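Local coordinates for putative signal recognition particle protein (Chaetomium thermophilum, PDB 5CK4) that is the beta subunit of the signal recognition particle receptor, an Arf-like GTPase of secretory membranes, here with GDP bound, at residues 165-170 / 187-192; 194-199 / 287-292; 242-247 / 277-282. One frame throughout, in Å; residues are numbered along the deposited sequence. Where two conformers were deposited one is given.

Interaction 1 of 3, residues 165-170 / 187-192; sequences VIFLLD and SYLYDV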
loop_
_atom_site.group_PDB
_atom_site.type_symbol
_atom_site.label_atom_id
_atom_site.label_comp_id
_atom_site.label_asym_id
_atom_site.label_seq_id
_atom_site.Cartn_x
_atom_site.Cartn_y
_atom_site.Cartn_z
ATOM N N VAL A 165 -0.056 3.417 4.522
ATOM C CA VAL A 165 -0.724 2.792 3.394
ATOM C C VAL A 165 -0.603 1.284 3.531
ATOM O O VAL A 165 0.472 0.771 3.813
ATOM C CB VAL A 165 -0.041 3.206 2.070
ATOM C CG1 VAL A 165 -0.513 2.314 0.889
ATOM C CG2 VAL A 165 -0.300 4.665 1.783
ATOM N N ILE A 166 -1.708 0.570 3.356
ATOM C CA ILE A 166 -1.608 -0.868 3.148
ATOM C C ILE A 166 -1.896 -1.152 1.675
ATOM O O ILE A 166 -2.961 -0.774 1.160
ATOM C CB ILE A 166 -2.604 -1.642 4.026
ATOM C CG1 ILE A 166 -2.281 -1.459 5.510
ATOM C CG2 ILE A 166 -2.594 -3.128 3.646
ATOM C CD1 ILE A 166 -3.364 -2.062 6.453
ATOM N N PHE A 167 -0.941 -1.767 0.981
ATOM C CA PHE A 167 -1.173 -2.182 -0.403
ATOM C C PHE A 167 -1.466 -3.684 -0.408
ATOM O O PHE A 167 -0.557 -4.499 -0.194
ATOM C CB PHE A 167 0.042 -1.877 -1.277
ATOM C CG PHE A 167 -0.176 -2.180 -2.741
ATOM C CD1 PHE A 167 0.048 -3.460 -3.248
ATOM C CD2 PHE A 167 -0.640 -1.192 -3.606
ATOM C CE1 PHE A 167 -0.169 -3.736 -4.593
ATOM C CE2 PHE A 167 -0.848 -1.462 -4.952
ATOM C CZ PHE A 167 -0.614 -2.728 -5.444
ATOM N N LEU A 168 -2.728 -4.043 -0.646
ATOM C CA LEU A 168 -3.164 -5.440 -0.567
ATOM C C LEU A 168 -3.154 -6.083 -1.948
ATOM O O LEU A 168 -3.603 -5.486 -2.913
ATOM C CB LEU A 168 -4.571 -5.519 0.005
ATOM C CG LEU A 168 -5.147 -6.837 0.549
ATOM C CD1 LEU A 168 -4.457 -7.249 1.849
ATOM C CD2 LEU A 168 -6.632 -6.668 0.791
ATOM N N LEU A 169 -2.647 -7.312 -2.025
ATOM C CA LEU A 169 -2.662 -8.084 -3.263
ATOM C C LEU A 169 -3.048 -9.535 -2.967
ATOM O O LEU A 169 -2.922 -10.005 -1.826
ATOM C CB LEU A 169 -1.300 -8.016 -3.988
ATOM C CG LEU A 169 -0.057 -8.525 -3.214
ATOM C CD1 LEU A 169 0.129 -10.059 -3.360
ATOM C CD2 LEU A 169 1.190 -7.794 -3.679
ATOM N N ASP A 170 -3.494 -10.230 -4.009
ATOM C CA ASP A 170 -3.841 -11.644 -3.939
ATOM C C ASP A 170 -2.578 -12.469 -4.192
ATOM O O ASP A 170 -2.113 -12.559 -5.326
ATOM C CB ASP A 170 -4.923 -11.934 -4.998
ATOM C CG ASP A 170 -5.427 -13.360 -4.962
ATOM O OD1 ASP A 170 -4.748 -14.239 -4.393
ATOM O OD2 ASP A 170 -6.514 -13.610 -5.524
ATOM N N SER A 187 2.514 -2.645 -11.576
ATOM C CA SER A 187 2.334 -1.345 -12.210
ATOM C C SER A 187 1.635 -0.363 -11.260
ATOM O O SER A 187 2.027 0.795 -11.148
ATOM C CB SER A 187 1.557 -1.499 -13.518
ATOM O OG SER A 187 1.407 -0.251 -14.149
ATOM N N TYR A 188 0.600 -0.836 -10.578
ATOM C CA TYR A 188 -0.104 -0.033 -9.574
ATOM C C TYR A 188 0.813 0.306 -8.411
ATOM O O TYR A 188 0.906 1.468 -7.990
ATOM C CB TYR A 188 -1.324 -0.793 -9.059
ATOM C CG TYR A 188 -2.339 0.033 -8.294
ATOM C CD1 TYR A 188 -2.185 1.407 -8.120
ATOM C CD2 TYR A 188 -3.460 -0.575 -7.748
ATOM C CE1 TYR A 188 -3.124 2.152 -7.409
ATOM C CE2 TYR A 188 -4.393 0.149 -7.038
ATOM C CZ TYR A 188 -4.225 1.516 -6.876
ATOM O OH TYR A 188 -5.191 2.224 -6.185
ATOM N N LEU A 189 1.502 -0.707 -7.893
ATOM C CA LEU A 189 2.441 -0.485 -6.792
ATOM C C LEU A 189 3.532 0.514 -7.192
ATOM O O LEU A 189 3.928 1.389 -6.396
ATOM C CB LEU A 189 3.056 -1.821 -6.347
ATOM C CG LEU A 189 4.100 -1.740 -5.225
ATOM C CD1 LEU A 189 3.495 -1.126 -3.961
ATOM C CD2 LEU A 189 4.613 -3.140 -4.953
ATOM N N TYR A 190 4.026 0.394 -8.421
ATOM C CA TYR A 190 5.016 1.343 -8.919
ATOM C C TYR A 190 4.513 2.781 -8.762
ATOM O O TYR A 190 5.227 3.630 -8.234
ATOM C CB TYR A 190 5.364 1.054 -10.394
ATOM C CG TYR A 190 6.595 1.796 -10.925
ATOM C CD1 TYR A 190 6.523 3.129 -11.319
ATOM C CD2 TYR A 190 7.820 1.152 -11.047
ATOM C CE1 TYR A 190 7.651 3.802 -11.806
ATOM C CE2 TYR A 190 8.943 1.814 -11.542
ATOM C CZ TYR A 190 8.853 3.135 -11.915
ATOM O OH TYR A 190 9.972 3.797 -12.405
ATOM N N ASP A 191 3.284 3.041 -9.210
ATOM C CA ASP A 191 2.711 4.384 -9.138
ATOM C C ASP A 191 2.515 4.858 -7.705
ATOM O O ASP A 191 2.695 6.034 -7.406
ATOM C CB ASP A 191 1.365 4.463 -9.875
ATOM C CG ASP A 191 1.513 4.371 -11.380
ATOM O OD1 ASP A 191 2.609 4.671 -11.889
ATOM O OD2 ASP A 191 0.525 3.991 -12.045
ATOM N N VAL A 192 2.120 3.943 -6.826
ATOM C CA VAL A 192 1.934 4.274 -5.415
ATOM C C VAL A 192 3.253 4.742 -4.792
ATOM O O VAL A 192 3.330 5.826 -4.206
ATOM C CB VAL A 192 1.340 3.082 -4.618
ATOM C CG1 VAL A 192 1.569 3.240 -3.132
ATOM C CG2 VAL A 192 -0.171 2.940 -4.915
#
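Strand 165-170 and helix 187-192 run almost exactly antiparallel, 173° between their directions and 10.4 Å between their axes, with Phe167 facing Leu189 where the backbones are nearest. Phe167 supplies most of the strand's side of the contact. With CG anti to the backbone N (chi1 -175°), the ring stands out from the strand and pushes its far end, CE2 and CZ, against the first turn of the helix segment. CZ comes within 3.8 Å of Leu189 N, so the ring meets helix backbone as well as side chains. Leu189 folds over one face of the phenyl: its CD1 stands over that face, 4.1 Å from the ring centroid, a CH-pi contact, while its CB lies 3.9 Å from Phe167 CZ.

Tyr188 meets the edge of Phe167. The two rings form a T-shaped pair, planes at 75° and centroids 5.6 Å apart, in which Phe167 is the edge and Tyr188 the face; CE2 of Phe167 stands over the rim of the tyrosine ring, and Val192 CG2 adds a looser touch, 4.4 Å from Phe167 CD2. This is the helix-on-sheet layering of a P-loop GTPase: strand 159-170 lies between strands 21-25 and 214-219, parallel to both, and the chain returns antiparallel through helix 180-201 across one face of the sheet. Ile25 of strand 21-25 touches both Phe167 and Tyr188, and Tyr190 of helix 180-201 packs on Leu240 of helix 229-249. Tyr188 lies about 9 Å, side chain to ligand, from the bound GDP, and Asp170 forms a salt bridge with Lys220, a nucleotide-binding residue.

Interaction 2 of 3, residues 194-199 / 287-292; sequences LSLQKR and FDMEVE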
loop_
_atom_site.group_PDB
_atom_site.type_symbol
_atom_site.label_atom_id
_atom_site.label_comp_id
_atom_site.label_asym_id
_atom_site.label_seq_id
_atom_site.Cartn_x
_atom_site.Cartn_y
_atom_site.Cartn_z
ATOM N N LEU A 194 6.072 5.614 -6.381
ATOM C CA LEU A 194 6.641 6.781 -7.075
ATOM C C LEU A 194 5.947 8.062 -6.615
ATOM O O LEU A 194 6.570 9.111 -6.498
ATOM C CB LEU A 194 6.519 6.645 -8.597
ATOM C CG LEU A 194 7.251 7.732 -9.394
ATOM C CD1 LEU A 194 8.777 7.663 -9.128
ATOM C CD2 LEU A 194 6.953 7.641 -10.893
ATOM N N SER A 195 4.654 7.964 -6.336
ATOM C CA SER A 195 3.909 9.127 -5.843
ATOM C C SER A 195 4.462 9.576 -4.484
ATOM O O SER A 195 4.673 10.760 -4.255
ATOM C CB SER A 195 2.414 8.818 -5.744
ATOM O OG SER A 195 1.856 8.665 -7.040
ATOM N N LEU A 196 4.711 8.620 -3.591
ATOM C CA LEU A 196 5.238 8.950 -2.266
ATOM C C LEU A 196 6.664 9.472 -2.382
ATOM O O LEU A 196 7.101 10.310 -1.592
ATOM C CB LEU A 196 5.212 7.713 -1.363
ATOM C CG LEU A 196 3.799 7.318 -0.927
ATOM C CD1 LEU A 196 3.792 5.962 -0.230
ATOM C CD2 LEU A 196 3.173 8.405 -0.033
ATOM N N GLN A 197 7.381 8.969 -3.377
ATOM C CA GLN A 197 8.746 9.423 -3.631
ATOM C C GLN A 197 8.748 10.876 -4.106
ATOM O O GLN A 197 9.593 11.671 -3.683
ATOM C CB GLN A 197 9.437 8.529 -4.658
ATOM C CG GLN A 197 10.873 8.955 -5.003
ATOM C CD GLN A 197 11.551 7.966 -5.943
ATOM O OE1 GLN A 197 11.441 6.755 -5.765
ATOM N NE2 GLN A 197 12.226 8.480 -6.968
ATOM N N LYS A 198 7.809 11.223 -4.986
ATOM C CA LYS A 198 7.721 12.597 -5.487
ATOM C C LYS A 198 7.311 13.535 -4.362
ATOM O O LYS A 198 7.766 14.686 -4.292
ATOM C CB LYS A 198 6.710 12.707 -6.623
ATOM C CG LYS A 198 7.138 12.042 -7.911
ATOM C CD LYS A 198 6.034 12.147 -8.950
ATOM C CE LYS A 198 6.492 11.583 -10.268
ATOM N NZ LYS A 198 5.597 11.977 -11.387
ATOM N N ARG A 199 6.443 13.037 -3.485
ATOM C CA ARG A 199 6.040 13.785 -2.296
ATOM C C ARG A 199 7.255 14.140 -1.431
ATOM O O ARG A 199 7.400 15.280 -1.000
ATOM C CB ARG A 199 5.032 12.978 -1.481
ATOM C CG ARG A 199 4.607 13.629 -0.174
ATOM C CD ARG A 199 3.630 12.731 0.583
ATOM N NE ARG A 199 3.280 13.265 1.898
ATOM C CZ ARG A 199 3.801 12.819 3.035
ATOM N NH1 ARG A 199 4.688 11.833 3.009
ATOM N NH2 ARG A 199 3.431 13.338 4.191
ATOM N N PHE A 287 14.473 7.835 0.873
ATOM C CA PHE A 287 13.422 8.851 0.922
ATOM C C PHE A 287 12.576 8.693 2.180
ATOM O O PHE A 287 11.400 9.057 2.188
ATOM C CB PHE A 287 12.546 8.745 -0.323
ATOM C CG PHE A 287 13.333 8.464 -1.572
ATOM C CD1 PHE A 287 14.309 9.346 -1.992
ATOM C CD2 PHE A 287 13.128 7.305 -2.293
ATOM C CE1 PHE A 287 15.061 9.087 -3.132
ATOM C CE2 PHE A 287 13.867 7.037 -3.438
ATOM C CZ PHE A 287 14.838 7.931 -3.853
ATOM N N ASP A 288 13.187 8.136 3.224
ATOM C CA ASP A 288 12.512 7.871 4.493
ATOM C C ASP A 288 11.191 7.125 4.311
ATOM O O ASP A 288 10.230 7.327 5.058
ATOM C CB ASP A 288 12.318 9.166 5.284
ATOM C CG ASP A 288 13.638 9.800 5.688
ATOM O OD1 ASP A 288 14.593 9.045 5.984
ATOM O OD2 ASP A 288 13.725 11.044 5.699
ATOM N N MET A 289 11.152 6.246 3.314
ATOM C CA MET A 289 9.952 5.459 3.043
ATOM C C MET A 289 10.178 4.006 3.468
ATOM O O MET A 289 10.907 3.271 2.808
ATOM C CB MET A 289 9.611 5.504 1.541
ATOM C CG MET A 289 9.037 6.837 1.039
ATOM S SD MET A 289 8.808 6.826 -0.763
ATOM C CE MET A 289 7.994 5.227 -0.922
ATOM N N GLU A 290 9.568 3.599 4.578
ATOM C CA GLU A 290 9.683 2.212 5.005
ATOM C C GLU A 290 8.669 1.365 4.244
ATOM O O GLU A 290 7.481 1.647 4.282
ATOM C CB GLU A 290 9.474 2.094 6.512
ATOM C CG GLU A 290 9.799 0.716 7.054
ATOM C CD GLU A 290 9.569 0.615 8.550
ATOM O OE1 GLU A 290 9.173 1.629 9.166
ATOM O OE2 GLU A 290 9.793 -0.480 9.105
ATOM N N VAL A 291 9.147 0.329 3.550
ATOM C CA VAL A 291 8.279 -0.509 2.728
ATOM C C VAL A 291 8.554 -1.956 3.095
ATOM O O VAL A 291 9.701 -2.399 3.001
ATOM C CB VAL A 291 8.506 -0.283 1.206
ATOM C CG1 VAL A 291 7.527 -1.131 0.395
ATOM C CG2 VAL A 291 8.318 1.196 0.848
ATOM N N GLU A 292 7.531 -2.675 3.569
ATOM C CA GLU A 292 7.735 -4.068 4.019
ATOM C C GLU A 292 6.668 -5.007 3.443
ATOM O O GLU A 292 5.493 -4.649 3.344
ATOM C CB GLU A 292 7.735 -4.155 5.561
ATOM C CG GLU A 292 8.077 -5.550 6.117
ATOM C CD GLU A 292 8.283 -5.578 7.628
ATOM O OE1 GLU A 292 8.649 -4.531 8.215
ATOM O OE2 GLU A 292 8.075 -6.657 8.232
#
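One face of the Phe287 ring is covered by the side chain of Gln197, with CG 4.0 Å from the ring centroid, a CH-pi contact offset toward the rim. Beyond CG the amide continues over the same ring, its plane inclined by 30° to the phenyl, a stacked arrangement in which Gln197 OE1 comes to 3.4 Å from Phe287 CE2. The ring of His201, further along the helix, also meets that of Phe287, the planes steeply inclined.

Gln197 reaches this place because its chain is extended, CG anti to the backbone N (chi1 179°) and the next bond straight as well. Its polar end is held from elsewhere: OE1 accepts from Gly272 N, and NE2 donates to Glu268 OE1 and Trp270 O, bonds that fix how the amide is turned above the phenyl. Beside this stack Met289 bends at its last torsion (chi3 47°) and lays its thioether along the helix. SD is 3.8 Å from Leu196 CB and 3.7 Å from Gln197 N, and CE also rests against Leu196 CB at 3.8 Å.

The contact joins the end of helix 180-201 to the loop leading into strand 291-295, which pairs with strand 214-219 in the GTPase sheet. With an alanine in place of Gln197, that face of Phe287 would probably lose its cover, and Gly272 N, Glu268 and Trp270 O their amide partner. No hydrogen bond crosses between the two segments, so they are joined by dispersion and ring contacts, while the buried amide spends its polarity on the 268-272 loop.

Interaction 3 of 3, residues 242-247 / 277-282; sequences RIRKTR and KEFKFE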
loop_
_atom_site.group_PDB
_atom_site.type_symbol
_atom_site.label_atom_id
_atom_site.label_comp_id
_atom_site.label_asym_id
_atom_site.label_seq_id
_atom_site.Cartn_x
_atom_site.Cartn_y
_atom_site.Cartn_z
ATOM N N ARG A 242 12.257 -4.015 -13.526
ATOM C CA ARG A 242 12.057 -4.113 -14.971
ATOM C C ARG A 242 11.346 -2.862 -15.505
ATOM O O ARG A 242 11.716 -2.322 -16.553
ATOM C CB ARG A 242 11.235 -5.354 -15.334
ATOM C CG ARG A 242 11.095 -5.528 -16.837
ATOM C CD ARG A 242 10.133 -6.647 -17.211
ATOM N NE ARG A 242 8.776 -6.326 -16.786
ATOM C CZ ARG A 242 7.928 -5.573 -17.482
ATOM N NH1 ARG A 242 8.288 -5.067 -18.656
ATOM N NH2 ARG A 242 6.714 -5.326 -17.004
ATOM N N ILE A 243 10.321 -2.421 -14.783
ATOM C CA ILE A 243 9.548 -1.240 -15.182
ATOM C C ILE A 243 10.417 0.013 -15.245
ATOM O O ILE A 243 10.409 0.735 -16.241
ATOM C CB ILE A 243 8.356 -0.988 -14.220
ATOM C CG1 ILE A 243 7.355 -2.140 -14.319
ATOM C CG2 ILE A 243 7.654 0.349 -14.550
ATOM C CD1 ILE A 243 6.351 -2.186 -13.179
ATOM N N ARG A 244 11.173 0.280 -14.188
ATOM C CA ARG A 244 11.978 1.501 -14.186
ATOM C C ARG A 244 13.048 1.466 -15.269
ATOM O O ARG A 244 13.350 2.498 -15.875
ATOM C CB ARG A 244 12.575 1.803 -12.805
ATOM C CG ARG A 244 13.680 0.848 -12.337
ATOM C CD ARG A 244 14.245 1.294 -10.988
ATOM N NE ARG A 244 15.392 0.487 -10.567
ATOM C CZ ARG A 244 16.070 0.698 -9.445
ATOM N NH1 ARG A 244 15.720 1.703 -8.646
ATOM N NH2 ARG A 244 17.107 -0.081 -9.133
ATOM N N LYS A 245 13.600 0.282 -15.534
ATOM C CA LYS A 245 14.615 0.138 -16.591
ATOM C C LYS A 245 14.045 0.348 -17.990
ATOM O O LYS A 245 14.654 1.014 -18.830
ATOM C CB LYS A 245 15.280 -1.244 -16.524
ATOM C CG LYS A 245 16.320 -1.466 -17.590
ATOM C CD LYS A 245 17.509 -0.534 -17.385
ATOM C CE LYS A 245 18.094 -0.707 -15.993
ATOM N NZ LYS A 245 19.519 -0.325 -15.913
ATOM N N THR A 246 12.876 -0.232 -18.240
ATOM C CA THR A 246 12.208 -0.069 -19.526
ATOM C C THR A 246 11.785 1.379 -19.741
ATOM O O THR A 246 11.868 1.902 -20.851
ATOM C CB THR A 246 10.967 -0.973 -19.635
ATOM O OG1 THR A 246 11.354 -2.334 -19.423
ATOM C CG2 THR A 246 10.339 -0.851 -21.014
ATOM N N ARG A 247 11.333 2.032 -18.677
ATOM C CA ARG A 247 10.878 3.404 -18.811
ATOM C C ARG A 247 12.049 4.340 -19.037
ATOM O O ARG A 247 11.955 5.269 -19.830
ATOM C CB ARG A 247 10.036 3.833 -17.612
ATOM C CG ARG A 247 8.695 3.125 -17.575
ATOM C CD ARG A 247 7.750 3.684 -16.519
ATOM N NE ARG A 247 6.542 2.865 -16.448
ATOM C CZ ARG A 247 5.550 3.055 -15.584
ATOM N NH1 ARG A 247 5.609 4.053 -14.713
ATOM N NH2 ARG A 247 4.497 2.242 -15.594
ATOM N N LYS A 277 21.394 -0.315 -8.885
ATOM C CA LYS A 277 21.553 -1.228 -10.020
ATOM C C LYS A 277 20.629 -2.446 -9.954
ATOM O O LYS A 277 20.502 -3.193 -10.924
ATOM C CB LYS A 277 23.012 -1.674 -10.149
ATOM C CG LYS A 277 23.977 -0.533 -10.433
ATOM C CD LYS A 277 23.561 0.252 -11.666
ATOM C CE LYS A 277 24.498 1.428 -11.915
ATOM N NZ LYS A 277 23.933 2.395 -12.904
ATOM N N GLU A 278 20.023 -2.666 -8.794
ATOM C CA GLU A 278 19.013 -3.707 -8.631
ATOM C C GLU A 278 18.029 -3.221 -7.587
ATOM O O GLU A 278 18.426 -2.966 -6.445
ATOM C CB GLU A 278 19.643 -5.046 -8.195
ATOM C CG GLU A 278 20.399 -5.791 -9.295
ATOM C CD GLU A 278 20.797 -7.222 -8.925
ATOM O OE1 GLU A 278 20.388 -7.698 -7.844
ATOM O OE2 GLU A 278 21.513 -7.876 -9.726
ATOM N N PHE A 279 16.757 -3.085 -7.977
ATOM C CA PHE A 279 15.755 -2.541 -7.081
ATOM C C PHE A 279 15.537 -3.412 -5.852
ATOM O O PHE A 279 15.375 -4.620 -5.976
ATOM C CB PHE A 279 14.391 -2.331 -7.760
ATOM C CG PHE A 279 13.389 -1.694 -6.842
ATOM C CD1 PHE A 279 13.384 -0.311 -6.663
ATOM C CD2 PHE A 279 12.483 -2.477 -6.111
ATOM C CE1 PHE A 279 12.483 0.297 -5.799
ATOM C CE2 PHE A 279 11.586 -1.882 -5.246
ATOM C CZ PHE A 279 11.580 -0.492 -5.081
ATOM N N LYS A 280 15.509 -2.776 -4.679
ATOM C CA LYS A 280 15.136 -3.439 -3.429
ATOM C C LYS A 280 14.223 -2.493 -2.669
ATOM O O LYS A 280 14.445 -1.296 -2.694
ATOM C CB LYS A 280 16.369 -3.730 -2.561
ATOM C CG LYS A 280 17.406 -4.633 -3.203
ATOM C CD LYS A 280 16.893 -6.054 -3.366
ATOM C CE LYS A 280 17.999 -6.927 -3.970
ATOM N NZ LYS A 280 17.663 -8.370 -3.920
ATOM N N PHE A 281 13.207 -3.010 -1.986
ATOM C CA PHE A 281 12.309 -2.130 -1.232
ATOM C C PHE A 281 13.072 -1.313 -0.186
ATOM O O PHE A 281 12.712 -0.166 0.132
ATOM C CB PHE A 281 11.184 -2.935 -0.579
ATOM C CG PHE A 281 10.141 -3.395 -1.553
ATOM C CD1 PHE A 281 9.396 -2.470 -2.281
ATOM C CD2 PHE A 281 9.906 -4.745 -1.755
ATOM C CE1 PHE A 281 8.430 -2.898 -3.185
ATOM C CE2 PHE A 281 8.936 -5.177 -2.650
ATOM C CZ PHE A 281 8.206 -4.254 -3.377
ATOM N N GLU A 282 14.148 -1.897 0.325
ATOM C CA GLU A 282 14.955 -1.218 1.327
ATOM C C GLU A 282 15.560 0.080 0.803
ATOM O O GLU A 282 15.848 1.010 1.571
ATOM C CB GLU A 282 16.060 -2.139 1.852
ATOM C CG GLU A 282 15.555 -3.215 2.816
ATOM C CD GLU A 282 14.928 -4.416 2.111
ATOM O OE1 GLU A 282 14.899 -4.449 0.864
ATOM O OE2 GLU A 282 14.471 -5.341 2.821
HETATM O O HOH W 1 20.506 -2.636 -13.539
HETATM O O HOH W 2 21.109 0.874 -14.059
#
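Arg244 leaves helix 229-249 toward Phe279, and its side chain reaches out to the 277-282 loop. From CB, which lies against the hydroxyl of Tyr190 on helix 180-201, the chain starts with CG set between the backbone N and the carbonyl carbon (chi1 70°), then runs straight to NE. NE is the first atom to approach the loop, 4.1 Å from Phe279 CB. At the next atom, the Phe279 CB methylene stands over one face of the guanidinium, 3.9 Å from Arg244 CZ. The phenyl itself stands almost perpendicular to the guanidinium, planes 89° apart, and presents its edge: NH1 is 3.7 Å from Phe279 CD1, near the ring plane, so this is no cation-pi stack.

The loop belongs to the long connection between helix 229-249 and strand 291-295 of the GTPase domain, and Arg244 ties it back to the helix it came from. NH1 makes a salt bridge to Glu283 and a hydrogen bond to Leu271 O, and NH2 bonds to Ser276 OG, so the guanidinium has an acid, a carbonyl and a hydroxyl as partners, the acid probably offsetting its charge. NH2 also comes to 3.2 Å from Phe279 N, but both are donors and no bond forms between them.

Further out, the link is through water. Water 2 takes a bond from Lys245 NZ at 2.7 Å and a weak one from Lys277 NZ; water 1 donates to Lys277 O at 2.7 Å and accepts only weakly from Lys245 NZ. The two ammonium groups stay 6.0 Å apart, NZ of Lys245 to NZ of Lys277, with water 2 lying between these like charges.

Interactions 1 and 2 are both buried and both use helix 180-201, set against the same sheet: interaction 1 at the central strand, interaction 2 nearer the helix end, at the approach to strand 291-295. Interaction 3 is only partly buried, its centre about 18 Å from the centre of the chain, and ties a loop to helix 229-249. Chemistry follows place: rings and aliphatic groups in interaction 1, an amide and a thioether added in interaction 2, a guanidinium against a phenylalanine, and water bridges, in interaction 3. The contacts also touch: Tyr190 packs on Ile243 and Arg247, while Phe281 reaches both Leu189 and Val291, joining interaction 3 to the other two.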